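PDB 5L9S: ABC transporter, substrate binding protein (Mannopine), which probably captures mannopine in the periplasm for import by an ABC transporter, and is seen here in its open, unliganded form. Local coordinates for residues Gly65-Gly70 and Phe232-Arg237; Lys165-Asp170 and Gln308-Asn313; Phe145-Arg150 and Gly315-Arg320; Ser227-Phe232 and Glu299-Val304. One frame throughout, in Å; residues are numbered along the deposited sequence.

Contact 1 (Gly65-Gly70 and Phe232-Arg237); sequences GEIQAG and FLVGDR
E66 grips G235 at two points where the end of strand 61-65 meets strand 224-240, the long antiparallel strand that enters this sheet of the periplasmic binding protein fold. G65 and D236 form an antiparallel non-hydrogen-bonded pair, after which the first chain peels away into a turn with helical backbone angles. Two hydrogen bonds carry the polar part. The backbone N of E66 donates to O of G235 at 2.7 Å, and OE2 of E66 accepts from N of G235 at 2.8 Å, through the lone pair directed away from OE1. A chi1 of 70° sets CG of E66 between the backbone N and the carbonyl carbon, and the extended chain beyond it carries OE2 to N of G235. One residue thus satisfies both backbone polar atoms of the glycine. Charge adds a looser term: OE1 of E66 stays 4.2 Å from NH1 of R237, beyond a salt bridge, and pairs instead with K105, while the guanidinium reaches D97 O and G103 O. D236 sends its carboxylate to Y14. Apolar packing completes the join. The aliphatic CG of R237 lies 3.7 Å from CB of E66, and its CD rests against the methyl of A69. At the far end, CD1 of I67 meets CG1 of V234 at 4.0 Å.

Contact 2 (Lys165-Asp170 and Gln308-Asn313); sequences KLFPLD and QWINAN
F167 opens the contact by turning the edge of its ring toward the face of W309, an offset edge-to-face pair with ring centroids 5.8 Å apart and planes at 65°. Its CE1 does the touching, 3.9 Å from CE3 of W309, and the same atom also reaches CG1 of I310. A cis peptide bond then leads into P168, whose CB sits 3.3 Å from NE1 of W309, off the rim of the five-membered ring, with CA over the face. L169 follows over the six-membered end: its CG stands 4.0 Å from the centroid of that ring, a CH-pi contact, with CB and CD1 packed beside it. P168 and L169 therefore share one face of the indole, which projects from the helix with CG anti to the backbone N (chi1 -174°). On the opposite face lies the amide nitrogen ND2 of N313, kept there by its hydrogen bond to O of W309, 3.0 Å long; that oxygen also accepts the backbone N of N313. This is plain packing of a loop on a helix. The loop runs between helices 149-158 and 171-181, L169 also touching L156 of the former, while W309 rides near the start of helix 307-325, where I310 packs on W149.

Contact 3 (Phe145-Arg150 and Gly315-Arg320); sequences FDDPWR and GMLVQR
L317 and V318 of helix 307-325 pack on the turn before helix 149-158, where the D147 side chain makes a capping bond to the backbone N of W149. OD1 of D147 is the acceptor, at 2.9 Å from that N and met nearly in line with its C-O bond. A chi1 of -159° swings the D147 carboxylate beside the carbonyl carbon, where OD1 meets N of W149; OD1 also lies 3.9 Å from CD1 of L317. That leucine methyl is in turn 4.2 Å from CB of W149. The tryptophan itself turns its indole off elsewhere: CG lies between the backbone N and carbonyl carbon (chi1 77°), which carries the ring toward I67, V234 and P305 and leaves only the base of the side chain at this interface. P148 crosses L317 obliquely, with its CD 4.1 Å from CB of the leucine and its CG near O of the same residue. L317 also touches V171 of helix 171-181, so the leucine joins the starts of two helices to the C-terminal one. D146 touches V318 through its carbonyl O, while its OD2 forms a salt bridge with R190. The branch of V318 that meets this oxygen is CG2, 3.3 Å from O of D146.

Contact 4 (Ser227-Phe232 and Glu299-Val304); sequences SYDGAF and ENRIIV
The guanidinium of R301 lies with one face over the peptide link between Y228 and D229, N of D229 standing 3.9 Å above its plane. Water 2 sits at its edge, in plane, 2.9 Å from NH2, while NH2 itself approaches the edge of the Y228 ring. NH1 forms a long salt bridge with OD2 of D229 at 3.5 Å, carboxylate and guanidinium planes 71° apart. The F232 ring has O of G230 over one face, and CD1 meets CB of I303 at 3.6 Å as the two side chains run alongside. The type II turn from Y228 to A231 is held to the other segment by main-chain bonds. N of G230 donates to O of R301 from above the carbonyl plane, whereas the bond from N of I303 to O of A231 is almost straight, 2.7 Å and 177°. I302 packs its CG1 on the methyl of A231. The chemistry implies that main-chain bonds fix the corner of strand 224-240, with the oblique, long ion pair probably adding little directional hold.

How the contacts relate
From the N terminus, the loop after strand 61-65 waits until strand 224-240 for contact 1 to close its loop. The start of helix 149-158 and the loop at 165-170 come next, and both wait for helix 307-325, in contacts 3 and 2; contact 2 therefore nests within contact 3. Contact 4, the shortest closure, joins strand 224-240 to the segment after helix 295-300 and lies within both. Contact 1 crosses all three. Contacts 1 and 4 share F232, and W149 touches residues of every other contact. Together they tie strand 224-240, which pairs with strands 61-65 and 103-116, to helix 149-158 and the C-terminal segments.

Contact 1 (Gly65-Gly70 and Phe232-Arg237)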
loop_
_atom_site.group_PDB
_atom_site.type_symbol
_atom_site.label_atom_id
_atom_site.label_comp_id
_atom_site.label_asym_id
_atom_site.label_seq_id
_atom_site.Cartn_x
_atom_site.Cartn_y
_atom_site.Cartn_z
ATOM N N GLY A 65 1.126 -3.048 -7.418
ATOM C CA GLY A 65 0.912 -3.375 -6.015
ATOM C C GLY A 65 1.775 -4.531 -5.567
ATOM O O GLY A 65 2.058 -5.431 -6.361
ATOM N N GLU A 66 2.203 -4.516 -4.299
ATOM C CA GLU A 66 3.103 -5.531 -3.749
ATOM C C GLU A 66 2.513 -6.951 -3.709
ATOM O O GLU A 66 3.251 -7.928 -3.844
ATOM C CB GLU A 66 3.664 -5.111 -2.380
ATOM C CG GLU A 66 2.713 -5.079 -1.188
ATOM C CD GLU A 66 3.442 -4.819 0.119
ATOM O OE1 GLU A 66 4.278 -5.662 0.515
ATOM O OE2 GLU A 66 3.223 -3.744 0.716
ATOM N N ILE A 67 1.191 -7.060 -3.578
ATOM C CA ILE A 67 0.510 -8.352 -3.572
ATOM C C ILE A 67 0.485 -8.918 -4.987
ATOM O O ILE A 67 0.641 -10.119 -5.157
ATOM C CB ILE A 67 -0.878 -8.288 -2.865
ATOM C CG1 ILE A 67 -0.670 -8.079 -1.362
ATOM C CG2 ILE A 67 -1.722 -9.575 -3.133
ATOM C CD1 ILE A 67 -1.692 -7.298 -0.747
ATOM N N GLN A 68 0.363 -8.058 -6.006
ATOM C CA GLN A 68 0.407 -8.542 -7.374
ATOM C C GLN A 68 1.876 -8.861 -7.769
ATOM O O GLN A 68 2.097 -9.732 -8.615
ATOM C CB GLN A 68 -0.287 -7.540 -8.340
ATOM C CG GLN A 68 -0.168 -7.849 -9.851
ATOM C CD GLN A 68 -0.837 -9.129 -10.338
ATOM O OE1 GLN A 68 -1.902 -9.558 -9.875
ATOM N NE2 GLN A 68 -0.247 -9.744 -11.344
ATOM N N ALA A 69 2.862 -8.271 -7.055
ATOM C CA ALA A 69 4.290 -8.395 -7.349
ATOM C C ALA A 69 5.192 -9.466 -6.594
ATOM O O ALA A 69 6.389 -9.358 -6.742
ATOM C CB ALA A 69 4.935 -7.027 -7.185
ATOM N N GLY A 70 4.748 -10.504 -5.900
ATOM C CA GLY A 70 3.417 -10.953 -5.588
ATOM C C GLY A 70 3.175 -12.341 -6.135
ATOM O O GLY A 70 3.712 -13.330 -5.631
ATOM N N PHE A 232 -2.830 -1.581 8.234
ATOM C CA PHE A 232 -2.306 -2.381 7.138
ATOM C C PHE A 232 -1.459 -1.513 6.198
ATOM O O PHE A 232 -1.980 -0.596 5.553
ATOM C CB PHE A 232 -3.444 -3.123 6.419
ATOM C CG PHE A 232 -4.289 -3.962 7.356
ATOM C CD1 PHE A 232 -3.903 -5.258 7.706
ATOM C CD2 PHE A 232 -5.476 -3.461 7.886
ATOM C CE1 PHE A 232 -4.667 -6.019 8.599
ATOM C CE2 PHE A 232 -6.247 -4.234 8.770
ATOM C CZ PHE A 232 -5.831 -5.498 9.129
ATOM N N LEU A 233 -0.141 -1.778 6.163
ATOM C CA LEU A 233 0.808 -1.049 5.305
ATOM C C LEU A 233 1.074 -1.819 4.046
ATOM O O LEU A 233 1.771 -2.823 4.077
ATOM C CB LEU A 233 2.107 -0.731 6.045
ATOM C CG LEU A 233 2.988 0.348 5.421
ATOM C CD1 LEU A 233 2.371 1.727 5.542
ATOM C CD2 LEU A 233 4.359 0.332 6.029
ATOM N N VAL A 234 0.447 -1.393 2.951
ATOM C CA VAL A 234 0.514 -2.055 1.644
ATOM C C VAL A 234 1.008 -1.047 0.629
ATOM O O VAL A 234 0.467 0.052 0.523
ATOM C CB VAL A 234 -0.875 -2.657 1.226
ATOM C CG1 VAL A 234 -0.779 -3.450 -0.077
ATOM C CG2 VAL A 234 -1.459 -3.544 2.324
ATOM N N GLY A 235 1.992 -1.432 -0.149
ATOM C CA GLY A 235 2.487 -0.529 -1.174
ATOM C C GLY A 235 2.697 -1.092 -2.560
ATOM O O GLY A 235 2.159 -2.145 -2.930
ATOM N N ASP A 236 3.452 -0.319 -3.345
ATOM C CA ASP A 236 3.809 -0.583 -4.730
ATOM C C ASP A 236 5.249 -0.988 -4.837
ATOM O O ASP A 236 6.094 -0.476 -4.099
ATOM C CB ASP A 236 3.563 0.672 -5.608
ATOM C CG ASP A 236 2.103 1.018 -5.903
ATOM O OD1 ASP A 236 1.197 0.350 -5.339
ATOM O OD2 ASP A 236 1.867 1.953 -6.699
ATOM N N ARG A 237 5.535 -1.848 -5.793
ATOM C CA ARG A 237 6.879 -2.304 -6.102
ATOM C C ARG A 237 7.312 -1.827 -7.496
ATOM O O ARG A 237 6.464 -1.674 -8.372
ATOM C CB ARG A 237 6.982 -3.840 -5.987
ATOM C CG ARG A 237 6.475 -4.376 -4.649
ATOM C CD ARG A 237 7.038 -5.721 -4.254
ATOM N NE ARG A 237 8.391 -5.529 -3.769
ATOM C CZ ARG A 237 8.774 -5.637 -2.503
ATOM N NH1 ARG A 237 7.921 -6.051 -1.574
ATOM N NH2 ARG A 237 10.024 -5.376 -2.165
HETATM O O HOH W 1 5.765 -8.484 -2.417
#

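Contact 2 (Lys165-Asp170 and Gln308-Asn313)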
loop_
_atom_site.group_PDB
_atom_site.type_symbol
_atom_site.label_atom_id
_atom_site.label_comp_id
_atom_site.label_asym_id
_atom_site.label_seq_id
_atom_site.Cartn_x
_atom_site.Cartn_y
_atom_site.Cartn_z
ATOM N N LYS A 165 1.133 -14.133 14.679
ATOM C CA LYS A 165 0.407 -15.372 14.428
ATOM C C LYS A 165 -0.796 -15.170 13.463
ATOM O O LYS A 165 -1.604 -16.094 13.292
ATOM C CB LYS A 165 -0.082 -15.968 15.763
ATOM C CG LYS A 165 1.019 -16.481 16.700
ATOM C CD LYS A 165 0.432 -17.201 17.917
ATOM C CE LYS A 165 1.485 -17.927 18.730
ATOM N NZ LYS A 165 0.885 -18.829 19.753
ATOM N N LEU A 166 -0.897 -13.981 12.822
ATOM C CA LEU A 166 -1.999 -13.610 11.931
ATOM C C LEU A 166 -2.083 -14.467 10.678
ATOM O O LEU A 166 -3.167 -14.967 10.381
ATOM C CB LEU A 166 -1.975 -12.106 11.585
ATOM C CG LEU A 166 -3.182 -11.545 10.796
ATOM C CD1 LEU A 166 -4.504 -11.713 11.547
ATOM C CD2 LEU A 166 -2.963 -10.103 10.397
ATOM N N PHE A 167 -0.966 -14.620 9.934
ATOM C CA PHE A 167 -0.915 -15.425 8.702
ATOM C C PHE A 167 -0.371 -16.840 8.982
ATOM O O PHE A 167 0.640 -16.944 9.679
ATOM C CB PHE A 167 -0.098 -14.727 7.608
ATOM C CG PHE A 167 -0.774 -13.532 6.991
ATOM C CD1 PHE A 167 -1.666 -13.685 5.938
ATOM C CD2 PHE A 167 -0.474 -12.243 7.422
ATOM C CE1 PHE A 167 -2.278 -12.575 5.354
ATOM C CE2 PHE A 167 -1.064 -11.130 6.820
ATOM C CZ PHE A 167 -1.966 -11.303 5.791
ATOM N N PRO A 168 -1.006 -17.943 8.492
ATOM C CA PRO A 168 -2.205 -18.032 7.619
ATOM C C PRO A 168 -3.531 -17.626 8.286
ATOM O O PRO A 168 -3.780 -18.011 9.436
ATOM C CB PRO A 168 -2.201 -19.510 7.175
ATOM C CG PRO A 168 -1.535 -20.227 8.287
ATOM C CD PRO A 168 -0.463 -19.286 8.776
ATOM N N LEU A 169 -4.377 -16.849 7.561
ATOM C CA LEU A 169 -5.659 -16.367 8.078
ATOM C C LEU A 169 -6.669 -17.481 8.302
ATOM O O LEU A 169 -6.949 -18.262 7.386
ATOM C CB LEU A 169 -6.296 -15.276 7.185
ATOM C CG LEU A 169 -5.521 -13.999 6.826
ATOM C CD1 LEU A 169 -6.410 -13.057 6.028
ATOM C CD2 LEU A 169 -5.043 -13.267 8.052
ATOM N N ASP A 170 -7.243 -17.523 9.521
ATOM C CA ASP A 170 -8.302 -18.459 9.915
ATOM C C ASP A 170 -9.618 -17.836 9.384
ATOM O O ASP A 170 -10.284 -17.077 10.094
ATOM C CB ASP A 170 -8.294 -18.597 11.453
ATOM C CG ASP A 170 -9.234 -19.622 12.074
ATOM O OD1 ASP A 170 -10.148 -20.102 11.370
ATOM O OD2 ASP A 170 -9.120 -19.861 13.290
ATOM N N GLN A 308 2.479 -14.173 -0.468
ATOM C CA GLN A 308 2.402 -15.576 -0.884
ATOM C C GLN A 308 1.048 -16.191 -0.544
ATOM O O GLN A 308 0.455 -16.841 -1.410
ATOM C CB GLN A 308 3.530 -16.423 -0.274
ATOM C CG GLN A 308 4.844 -16.387 -1.044
ATOM C CD GLN A 308 5.925 -17.207 -0.378
ATOM O OE1 GLN A 308 5.742 -17.787 0.702
ATOM N NE2 GLN A 308 7.092 -17.241 -0.999
ATOM N N TRP A 309 0.555 -15.978 0.705
ATOM C CA TRP A 309 -0.718 -16.505 1.186
ATOM C C TRP A 309 -1.925 -15.863 0.491
ATOM O O TRP A 309 -2.818 -16.587 0.036
ATOM C CB TRP A 309 -0.819 -16.404 2.719
ATOM C CG TRP A 309 -2.041 -17.067 3.297
ATOM C CD1 TRP A 309 -2.129 -18.336 3.787
ATOM C CD2 TRP A 309 -3.366 -16.509 3.384
ATOM N NE1 TRP A 309 -3.419 -18.597 4.199
ATOM C CE2 TRP A 309 -4.198 -17.495 3.963
ATOM C CE3 TRP A 309 -3.926 -15.262 3.048
ATOM C CZ2 TRP A 309 -5.559 -17.276 4.208
ATOM C CZ3 TRP A 309 -5.279 -15.059 3.259
ATOM C CH2 TRP A 309 -6.083 -16.060 3.830
ATOM N N ILE A 310 -1.962 -14.518 0.412
ATOM C CA ILE A 310 -3.058 -13.780 -0.236
ATOM C C ILE A 310 -3.287 -14.260 -1.691
ATOM O O ILE A 310 -4.439 -14.513 -2.064
ATOM C CB ILE A 310 -2.882 -12.234 -0.122
ATOM C CG1 ILE A 310 -2.890 -11.793 1.366
ATOM C CG2 ILE A 310 -3.976 -11.488 -0.926
ATOM C CD1 ILE A 310 -2.186 -10.528 1.636
ATOM N N ASN A 311 -2.194 -14.423 -2.484
ATOM C CA ASN A 311 -2.265 -14.867 -3.882
ATOM C C ASN A 311 -2.759 -16.287 -4.019
ATOM O O ASN A 311 -3.567 -16.571 -4.905
ATOM C CB ASN A 311 -0.941 -14.695 -4.602
ATOM C CG ASN A 311 -0.671 -13.279 -5.001
ATOM O OD1 ASN A 311 -1.326 -12.702 -5.901
ATOM N ND2 ASN A 311 0.307 -12.693 -4.327
ATOM N N ALA A 312 -2.285 -17.175 -3.145
ATOM C CA ALA A 312 -2.702 -18.575 -3.142
ATOM C C ALA A 312 -4.164 -18.758 -2.736
ATOM O O ALA A 312 -4.827 -19.660 -3.273
ATOM C CB ALA A 312 -1.808 -19.390 -2.220
ATOM N N ASN A 313 -4.671 -17.916 -1.801
ATOM C CA ASN A 313 -6.042 -18.057 -1.310
ATOM C C ASN A 313 -7.025 -17.018 -1.876
ATOM O O ASN A 313 -8.185 -16.996 -1.465
ATOM C CB ASN A 313 -6.058 -18.080 0.214
ATOM C CG ASN A 313 -5.310 -19.252 0.792
ATOM O OD1 ASN A 313 -5.855 -20.343 0.960
ATOM N ND2 ASN A 313 -4.033 -19.065 1.088
#

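Contact 3 (Phe145-Arg150 and Gly315-Arg320)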
loop_
_atom_site.group_PDB
_atom_site.type_symbol
_atom_site.label_atom_id
_atom_site.label_comp_id
_atom_site.label_asym_id
_atom_site.label_seq_id
_atom_site.Cartn_x
_atom_site.Cartn_y
_atom_site.Cartn_z
ATOM N N PHE A 145 -14.662 -3.907 -1.584
ATOM C CA PHE A 145 -14.019 -4.140 -2.858
ATOM C C PHE A 145 -13.688 -5.629 -2.828
ATOM O O PHE A 145 -13.762 -6.247 -1.749
ATOM C CB PHE A 145 -12.824 -3.208 -3.155
ATOM C CG PHE A 145 -11.950 -2.715 -2.022
ATOM C CD1 PHE A 145 -11.312 -3.616 -1.171
ATOM C CD2 PHE A 145 -11.657 -1.356 -1.890
ATOM C CE1 PHE A 145 -10.445 -3.160 -0.178
ATOM C CE2 PHE A 145 -10.790 -0.906 -0.901
ATOM C CZ PHE A 145 -10.181 -1.812 -0.059
ATOM N N ASP A 146 -13.457 -6.219 -4.012
ATOM C CA ASP A 146 -13.302 -7.650 -4.263
ATOM C C ASP A 146 -12.373 -8.428 -3.304
ATOM O O ASP A 146 -12.734 -9.560 -2.965
ATOM C CB ASP A 146 -12.924 -7.911 -5.720
ATOM C CG ASP A 146 -14.102 -7.700 -6.662
ATOM O OD1 ASP A 146 -15.165 -8.342 -6.448
ATOM O OD2 ASP A 146 -13.965 -6.903 -7.612
ATOM N N ASP A 147 -11.242 -7.871 -2.832
ATOM C CA ASP A 147 -10.464 -8.671 -1.874
ATOM C C ASP A 147 -10.741 -8.240 -0.435
ATOM O O ASP A 147 -10.482 -7.090 -0.073
ATOM C CB ASP A 147 -8.949 -8.749 -2.178
ATOM C CG ASP A 147 -8.210 -9.933 -1.535
ATOM O OD1 ASP A 147 -8.460 -10.221 -0.341
ATOM O OD2 ASP A 147 -7.318 -10.510 -2.199
ATOM N N PRO A 148 -11.241 -9.183 0.399
ATOM C CA PRO A 148 -11.559 -8.848 1.796
ATOM C C PRO A 148 -10.451 -9.113 2.839
ATOM O O PRO A 148 -10.722 -9.025 4.043
ATOM C CB PRO A 148 -12.719 -9.803 2.063
ATOM C CG PRO A 148 -12.330 -11.050 1.324
ATOM C CD PRO A 148 -11.639 -10.578 0.085
ATOM N N TRP A 149 -9.249 -9.516 2.411
ATOM C CA TRP A 149 -8.219 -9.961 3.347
ATOM C C TRP A 149 -7.979 -9.010 4.539
ATOM O O TRP A 149 -7.779 -9.508 5.658
ATOM C CB TRP A 149 -6.905 -10.329 2.634
ATOM C CG TRP A 149 -6.039 -9.189 2.178
ATOM C CD1 TRP A 149 -6.002 -8.620 0.930
ATOM C CD2 TRP A 149 -5.040 -8.509 2.960
ATOM N NE1 TRP A 149 -5.058 -7.622 0.893
ATOM C CE2 TRP A 149 -4.449 -7.534 2.126
ATOM C CE3 TRP A 149 -4.601 -8.615 4.299
ATOM C CZ2 TRP A 149 -3.404 -6.720 2.567
ATOM C CZ3 TRP A 149 -3.575 -7.795 4.733
ATOM C CH2 TRP A 149 -2.963 -6.890 3.863
ATOM N N ARG A 150 -8.014 -7.661 4.311
ATOM C CA ARG A 150 -7.816 -6.662 5.366
ATOM C C ARG A 150 -9.017 -6.586 6.306
ATOM O O ARG A 150 -8.863 -6.238 7.462
ATOM C CB ARG A 150 -7.570 -5.284 4.768
ATOM C CG ARG A 150 -6.176 -5.022 4.243
ATOM C CD ARG A 150 -6.254 -3.596 3.824
ATOM N NE ARG A 150 -5.640 -3.283 2.534
ATOM C CZ ARG A 150 -6.130 -3.614 1.349
ATOM N NH1 ARG A 150 -7.211 -4.383 1.259
ATOM N NH2 ARG A 150 -5.507 -3.242 0.247
ATOM N N GLY A 315 -8.809 -16.665 -4.903
ATOM C CA GLY A 315 -10.046 -17.173 -5.493
ATOM C C GLY A 315 -11.083 -17.536 -4.453
ATOM O O GLY A 315 -12.213 -17.038 -4.494
ATOM N N MET A 316 -10.665 -18.367 -3.479
ATOM C CA MET A 316 -11.463 -18.817 -2.338
ATOM C C MET A 316 -12.056 -17.617 -1.589
ATOM O O MET A 316 -13.258 -17.625 -1.317
ATOM C CB MET A 316 -10.596 -19.684 -1.390
ATOM C CG MET A 316 -11.369 -20.371 -0.279
ATOM S SD MET A 316 -11.303 -19.459 1.292
ATOM C CE MET A 316 -11.870 -20.747 2.442
ATOM N N LEU A 317 -11.220 -16.586 -1.292
ATOM C CA LEU A 317 -11.596 -15.379 -0.553
ATOM C C LEU A 317 -12.698 -14.566 -1.222
ATOM O O LEU A 317 -13.702 -14.270 -0.570
ATOM C CB LEU A 317 -10.373 -14.487 -0.257
ATOM C CG LEU A 317 -9.314 -14.985 0.729
ATOM C CD1 LEU A 317 -8.249 -13.909 0.947
ATOM C CD2 LEU A 317 -9.928 -15.403 2.047
ATOM N N VAL A 318 -12.518 -14.228 -2.524
ATOM C CA VAL A 318 -13.478 -13.486 -3.360
ATOM C C VAL A 318 -14.826 -14.247 -3.420
ATOM O O VAL A 318 -15.882 -13.634 -3.219
ATOM C CB VAL A 318 -12.883 -13.185 -4.765
ATOM C CG1 VAL A 318 -13.936 -12.616 -5.715
ATOM C CG2 VAL A 318 -11.687 -12.242 -4.663
ATOM N N GLN A 319 -14.771 -15.587 -3.634
ATOM C CA GLN A 319 -15.939 -16.460 -3.665
ATOM C C GLN A 319 -16.685 -16.359 -2.325
ATOM O O GLN A 319 -17.843 -15.940 -2.292
ATOM C CB GLN A 319 -15.509 -17.919 -3.907
ATOM C CG GLN A 319 -15.426 -18.366 -5.359
ATOM C CD GLN A 319 -15.288 -19.875 -5.491
ATOM O OE1 GLN A 319 -14.972 -20.592 -4.528
ATOM N NE2 GLN A 319 -15.548 -20.399 -6.692
ATOM N N ARG A 320 -15.986 -16.695 -1.223
ATOM C CA ARG A 320 -16.501 -16.676 0.135
ATOM C C ARG A 320 -17.058 -15.331 0.567
ATOM O O ARG A 320 -18.047 -15.314 1.286
ATOM C CB ARG A 320 -15.435 -17.169 1.113
ATOM C CG ARG A 320 -15.581 -18.638 1.426
ATOM C CD ARG A 320 -15.888 -18.827 2.887
ATOM N NE ARG A 320 -14.800 -19.551 3.525
ATOM C CZ ARG A 320 -14.735 -19.835 4.816
ATOM N NH1 ARG A 320 -13.697 -20.503 5.300
ATOM N NH2 ARG A 320 -15.703 -19.445 5.640
#

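Contact 4 (Ser227-Phe232 and Glu299-Val304)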
loop_
_atom_site.group_PDB
_atom_site.type_symbol
_atom_site.label_atom_id
_atom_site.label_comp_id
_atom_site.label_asym_id
_atom_site.label_seq_id
_atom_site.Cartn_x
_atom_site.Cartn_y
_atom_site.Cartn_z
ATOM N N SER A 227 -5.907 5.486 14.282
ATOM C CA SER A 227 -4.946 4.721 15.065
ATOM C C SER A 227 -4.036 3.857 14.168
ATOM O O SER A 227 -4.524 3.243 13.220
ATOM C CB SER A 227 -5.687 3.873 16.092
ATOM O OG SER A 227 -4.761 2.996 16.697
ATOM N N TYR A 228 -2.727 3.795 14.483
ATOM C CA TYR A 228 -1.763 2.959 13.734
ATOM C C TYR A 228 -1.679 1.541 14.262
ATOM O O TYR A 228 -0.960 0.744 13.680
ATOM C CB TYR A 228 -0.351 3.588 13.657
ATOM C CG TYR A 228 -0.344 4.971 13.053
ATOM C CD1 TYR A 228 -0.746 5.183 11.735
ATOM C CD2 TYR A 228 0.054 6.071 13.797
ATOM C CE1 TYR A 228 -0.802 6.467 11.197
ATOM C CE2 TYR A 228 0.000 7.354 13.272
ATOM C CZ TYR A 228 -0.422 7.548 11.970
ATOM O OH TYR A 228 -0.466 8.824 11.470
ATOM N N ASP A 229 -2.411 1.220 15.338
ATOM C CA ASP A 229 -2.442 -0.108 15.935
ATOM C C ASP A 229 -3.199 -1.049 14.981
ATOM O O ASP A 229 -4.392 -0.824 14.680
ATOM C CB ASP A 229 -3.108 -0.059 17.315
ATOM C CG ASP A 229 -2.832 -1.266 18.174
ATOM O OD1 ASP A 229 -3.600 -2.252 18.070
ATOM O OD2 ASP A 229 -1.905 -1.193 19.021
ATOM N N GLY A 230 -2.457 -2.034 14.454
ATOM C CA GLY A 230 -2.958 -3.004 13.495
ATOM C C GLY A 230 -3.257 -2.423 12.124
ATOM O O GLY A 230 -4.010 -3.028 11.351
ATOM N N ALA A 231 -2.667 -1.247 11.799
ATOM C CA ALA A 231 -2.853 -0.624 10.482
ATOM C C ALA A 231 -2.213 -1.501 9.406
ATOM O O ALA A 231 -1.190 -2.124 9.649
ATOM C CB ALA A 231 -2.215 0.759 10.461
ATOM N N PHE A 232 -2.830 -1.581 8.234
ATOM C CA PHE A 232 -2.306 -2.381 7.138
ATOM C C PHE A 232 -1.459 -1.513 6.198
ATOM O O PHE A 232 -1.980 -0.596 5.553
ATOM C CB PHE A 232 -3.444 -3.123 6.419
ATOM C CG PHE A 232 -4.289 -3.962 7.356
ATOM C CD1 PHE A 232 -3.903 -5.258 7.706
ATOM C CD2 PHE A 232 -5.476 -3.461 7.886
ATOM C CE1 PHE A 232 -4.667 -6.019 8.599
ATOM C CE2 PHE A 232 -6.247 -4.234 8.770
ATOM C CZ PHE A 232 -5.831 -5.498 9.129
ATOM N N GLU A 299 7.511 -0.980 12.638
ATOM C CA GLU A 299 8.102 -2.231 13.128
ATOM C C GLU A 299 7.362 -2.889 14.298
ATOM O O GLU A 299 7.451 -4.113 14.432
ATOM C CB GLU A 299 9.613 -2.098 13.448
ATOM C CG GLU A 299 10.040 -0.987 14.402
ATOM C CD GLU A 299 11.412 -0.357 14.167
ATOM O OE1 GLU A 299 11.870 0.415 15.046
ATOM O OE2 GLU A 299 12.009 -0.594 13.090
ATOM N N ASN A 300 6.634 -2.124 15.126
ATOM C CA ASN A 300 5.985 -2.691 16.314
ATOM C C ASN A 300 4.458 -2.823 16.324
ATOM O O ASN A 300 3.950 -3.535 17.189
ATOM C CB ASN A 300 6.389 -1.896 17.563
ATOM C CG ASN A 300 7.869 -1.629 17.734
ATOM O OD1 ASN A 300 8.732 -2.227 17.081
ATOM N ND2 ASN A 300 8.191 -0.719 18.637
ATOM N N ARG A 301 3.718 -2.116 15.453
ATOM C CA ARG A 301 2.246 -2.179 15.523
ATOM C C ARG A 301 1.542 -2.434 14.182
ATOM O O ARG A 301 0.397 -2.897 14.183
ATOM C CB ARG A 301 1.675 -0.890 16.133
ATOM C CG ARG A 301 2.262 -0.492 17.454
ATOM C CD ARG A 301 1.301 0.341 18.246
ATOM N NE ARG A 301 1.181 1.678 17.680
ATOM C CZ ARG A 301 0.189 2.518 17.965
ATOM N NH1 ARG A 301 -0.771 2.163 18.815
ATOM N NH2 ARG A 301 0.156 3.723 17.415
ATOM N N ILE A 302 2.180 -2.054 13.067
ATOM C CA ILE A 302 1.615 -2.202 11.729
ATOM C C ILE A 302 1.614 -3.682 11.264
ATOM O O ILE A 302 2.462 -4.484 11.670
ATOM C CB ILE A 302 2.333 -1.220 10.719
ATOM C CG1 ILE A 302 1.572 0.068 10.506
ATOM C CG2 ILE A 302 2.682 -1.835 9.373
ATOM C CD1 ILE A 302 1.923 1.115 11.441
ATOM N N ILE A 303 0.658 -4.011 10.393
ATOM C CA ILE A 303 0.518 -5.321 9.759
ATOM C C ILE A 303 1.046 -5.217 8.317
ATOM O O ILE A 303 0.618 -4.361 7.536
ATOM C CB ILE A 303 -0.961 -5.827 9.778
ATOM C CG1 ILE A 303 -1.625 -5.735 11.187
ATOM C CG2 ILE A 303 -1.085 -7.221 9.176
ATOM C CD1 ILE A 303 -0.983 -6.420 12.267
ATOM N N VAL A 304 1.955 -6.093 7.979
ATOM C CA VAL A 304 2.536 -6.144 6.641
ATOM C C VAL A 304 1.976 -7.376 5.918
ATOM O O VAL A 304 1.845 -8.422 6.558
ATOM C CB VAL A 304 4.082 -6.018 6.696
ATOM C CG1 VAL A 304 4.787 -6.946 5.713
ATOM C CG2 VAL A 304 4.515 -4.563 6.508
HETATM O O HOH W 2 -1.817 5.813 16.966
#